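Local atomic coordinates of alanine racemase 1 (Caldanaerobacter subterraneus subsp. tengcongensis MB4, PDB entry 4Y2W), a protein that belongs to the alanine racemase family, pairing an N-terminal TIM-barrel domain with a C-terminal domain built largely of beta strands. Residues K34-I39 with M222-I227. The protein carries 1 engineered substitution. Residues are numbered along the deposited sequence; the frame is centred on the assembly and turned at random.
Sequences KIMAVI and MVRPGI. With PO4 (phosphate ion), chain C.
V223 is held through both of its backbone polar atoms by strand 34-38: its N donates to K34 O at 3.0 Å, and its O accepts M36 N at 2.9 Å. The second bond is close to linear, with 169° at the hydrogen, whereas the first is clearly bent. Beyond them V38 N donates to P225 O over 2.8 Å, which extends the backbone pairing to P225. At R224 the pattern changes: M36 O meets R224 CA in a CA-H...O contact, and the next residue, P225, has no N-H to offer that carbonyl.

The side chains sort to the two faces. On one, M36 and M222 cross at a slant, M36 CE and M222 CE 3.7 Å apart, each chain bent at its last torsion; M36 SD also lies beside R224 CG and CD. The M36 chain reaches there with CG anti to the backbone N (chi1 167°). On the other face, I35 CG2 packs on P225 CG at 3.8 Å, the two side chains roughly perpendicular, and helix 15-28 covers I35 from outside.

Further out, R224 NH2 is held by S167 O, while G226 N and I227 N make weak bonds to a phosphate ion; the side chain of V38 lies about 6 Å from a bound alanine. The axes of strands 34-38 and 222-224 approach to 4.7 Å and run 25° from parallel, as first and eighth strands closing a TIM barrel.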
ATOM      1  N   LYS A  34       0.023  18.817  26.975  1.00 64.50           N
ATOM      2  CA  LYS A  34      -0.699  17.615  26.549  1.00 63.13           C
ATOM      3  C   LYS A  34      -0.103  17.022  25.277  1.00 60.23           C
ATOM      4  O   LYS A  34       0.510  17.733  24.476  1.00 59.00           O
ATOM      5  CB  LYS A  34      -2.178  17.934  26.318  1.00 64.92           C
ATOM      6  CG  LYS A  34      -2.875  18.525  27.533  1.00 67.26           C
ATOM      7  CD  LYS A  34      -4.366  18.707  27.304  1.00 68.44           C
ATOM      8  CE  LYS A  34      -5.015  19.380  28.504  1.00 69.52           C
ATOM      9  NZ  LYS A  34      -6.501  19.329  28.436  1.00 69.83           N
ATOM     10  N   ILE A  35      -0.292  15.719  25.094  1.00 56.93           N
ATOM     11  CA  ILE A  35       0.257  15.018  23.934  1.00 54.72           C
ATOM     12  C   ILE A  35      -0.846  14.397  23.076  1.00 51.84           C
ATOM     13  O   ILE A  35      -1.694  13.656  23.576  1.00 51.94           O
ATOM     14  CB  ILE A  35       1.273  13.942  24.368  1.00 54.58           C
ATOM     15  CG1 ILE A  35       2.508  14.633  24.961  1.00 55.40           C
ATOM     16  CG2 ILE A  35       1.658  13.056  23.187  1.00 54.65           C
ATOM     17  CD1 ILE A  35       3.572  13.701  25.494  1.00 55.99           C
ATOM     18  N   MET A  36      -0.819  14.722  21.785  1.00 47.83           N
ATOM     19  CA  MET A  36      -1.708  14.123  20.800  1.00 45.08           C
ATOM     20  C   MET A  36      -0.899  13.180  19.926  1.00 44.39           C
ATOM     21  O   MET A  36      -0.109  13.627  19.094  1.00 44.59           O
ATOM     22  CB  MET A  36      -2.346  15.203  19.925  1.00 44.10           C
ATOM     23  CG  MET A  36      -3.038  14.667  18.680  1.00 43.31           C
ATOM     24  SD  MET A  36      -3.739  15.962  17.655  1.00 41.79           S
ATOM     25  CE  MET A  36      -5.265  16.271  18.532  1.00 41.99           C
ATOM     26  N   ALA A  37      -1.099  11.878  20.102  1.00 43.92           N
ATOM     27  CA  ALA A  37      -0.417  10.886  19.270  1.00 42.62           C
ATOM     28  C   ALA A  37      -1.017  10.874  17.861  1.00 41.00           C
ATOM     29  O   ALA A  37      -2.173  10.495  17.672  1.00 40.46           O
ATOM     30  CB  ALA A  37      -0.510   9.506  19.904  1.00 42.24           C
ATOM     31  N   VAL A  38      -0.236  11.316  16.879  1.00 39.64           N
ATOM     32  CA  VAL A  38      -0.637  11.202  15.482  1.00 39.06           C
ATOM     33  C   VAL A  38      -0.428   9.745  15.089  1.00 38.22           C
ATOM     34  O   VAL A  38       0.690   9.239  15.145  1.00 38.02           O
ATOM     35  CB  VAL A  38       0.189  12.127  14.565  1.00 39.28           C
ATOM     36  CG1 VAL A  38      -0.198  11.932  13.104  1.00 38.70           C
ATOM     37  CG2 VAL A  38       0.008  13.582  14.979  1.00 40.16           C
ATOM     38  N   ILE A  39      -1.513   9.069  14.727  1.00 37.57           N
ATOM     39  CA  ILE A  39      -1.450   7.669  14.318  1.00 38.04           C
ATOM     40  C   ILE A  39      -2.209   7.476  13.006  1.00 38.69           C
ATOM     41  O   ILE A  39      -2.834   6.435  12.776  1.00 38.49           O
ATOM     42  CB  ILE A  39      -1.981   6.719  15.420  1.00 37.75           C
ATOM     43  CG1 ILE A  39      -3.419   7.073  15.820  1.00 38.27           C
ATOM     44  CG2 ILE A  39      -1.077   6.779  16.641  1.00 37.31           C
ATOM     45  CD1 ILE A  39      -4.064   6.069  16.752  1.00 38.16           C
ATOM     46  N   MET A 222      -0.625  21.919  23.597  1.00 50.41           N
ATOM     47  CA  MET A 222      -0.576  20.536  23.125  1.00 50.08           C
ATOM     48  C   MET A 222       0.464  20.360  22.019  1.00 49.53           C
ATOM     49  O   MET A 222       0.816  21.306  21.316  1.00 50.05           O
ATOM     50  CB  MET A 222      -1.961  20.092  22.641  1.00 50.61           C
ATOM     51  CG  MET A 222      -2.107  18.593  22.424  1.00 50.89           C
ATOM     52  SD  MET A 222      -3.824  18.065  22.285  1.00 51.67           S
ATOM     53  CE  MET A 222      -4.367  19.027  20.874  1.00 51.70           C
ATOM     54  N   VAL A 223       0.944  19.130  21.882  1.00 49.39           N
ATOM     55  CA  VAL A 223       2.018  18.790  20.957  1.00 48.72           C
ATOM     56  C   VAL A 223       1.613  17.556  20.124  1.00 48.70           C
ATOM     57  O   VAL A 223       0.875  16.696  20.607  1.00 49.58           O
ATOM     58  CB  VAL A 223       3.331  18.624  21.766  1.00 48.75           C
ATOM     59  CG1 VAL A 223       4.062  17.330  21.457  1.00 49.60           C
ATOM     60  CG2 VAL A 223       4.230  19.835  21.564  1.00 49.13           C
ATOM     61  N   ARG A 224       2.082  17.485  18.875  1.00 48.85           N
ATOM     62  CA  ARG A 224       1.601  16.485  17.900  1.00 47.85           C
ATOM     63  C   ARG A 224       2.693  15.541  17.355  1.00 48.27           C
ATOM     64  O   ARG A 224       3.064  15.623  16.177  1.00 47.79           O
ATOM     65  CB  ARG A 224       0.925  17.194  16.718  1.00 46.75           C
ATOM     66  CG  ARG A 224      -0.299  18.033  17.068  1.00 46.44           C
ATOM     67  CD  ARG A 224      -1.065  18.424  15.809  1.00 45.79           C
ATOM     68  NE  ARG A 224      -0.196  19.057  14.814  1.00 45.61           N
ATOM     69  CZ  ARG A 224      -0.148  20.361  14.530  1.00 46.12           C
ATOM     70  NH1 ARG A 224      -0.932  21.245  15.140  1.00 46.00           N
ATOM     71  NH2 ARG A 224       0.701  20.789  13.605  1.00 46.68           N
ATOM     72  N   PRO A 225       3.200  14.626  18.198  1.00 48.11           N
ATOM     73  CA  PRO A 225       4.185  13.661  17.709  1.00 48.07           C
ATOM     74  C   PRO A 225       3.547  12.578  16.844  1.00 48.32           C
ATOM     75  O   PRO A 225       2.496  12.041  17.203  1.00 48.74           O
ATOM     76  CB  PRO A 225       4.743  13.049  18.996  1.00 48.00           C
ATOM     77  CG  PRO A 225       3.631  13.169  19.977  1.00 48.01           C
ATOM     78  CD  PRO A 225       2.936  14.457  19.639  1.00 47.88           C
ATOM     79  N   GLY A 226       4.186  12.266  15.720  1.00 48.20           N
ATOM     80  CA  GLY A 226       3.713  11.221  14.814  1.00 46.90           C
ATOM     81  C   GLY A 226       4.799  10.206  14.536  1.00 46.65           C
ATOM     82  O   GLY A 226       4.999   9.278  15.320  1.00 46.16           O
ATOM     83  N   ILE A 227       5.511  10.388  13.424  1.00 46.48           N
ATOM     84  CA  ILE A 227       6.577   9.465  13.018  1.00 46.43           C
ATOM     85  C   ILE A 227       7.574   9.183  14.143  1.00 47.00           C
ATOM     86  O   ILE A 227       8.058   8.061  14.283  1.00 47.45           O
ATOM     87  CB  ILE A 227       7.340   9.982  11.774  1.00 46.39           C
ATOM     88  CG1 ILE A 227       8.319   8.925  11.246  1.00 46.69           C
ATOM     89  CG2 ILE A 227       8.091  11.270  12.084  1.00 46.34           C
ATOM     90  CD1 ILE A 227       7.685   7.585  10.936  1.00 46.53           C
TER
HETATM   91  P   PO4 C 401       4.992  14.312  12.283  1.00 90.71           P
HETATM   92  O1  PO4 C 401       5.904  13.944  13.432  1.00 84.55           O
HETATM   93  O2  PO4 C 401       5.615  15.414  11.453  1.00 88.57           O
HETATM   94  O3  PO4 C 401       3.666  14.789  12.832  1.00 89.90           O
HETATM   95  O4  PO4 C 401       4.777  13.098  11.406  1.00 90.78           O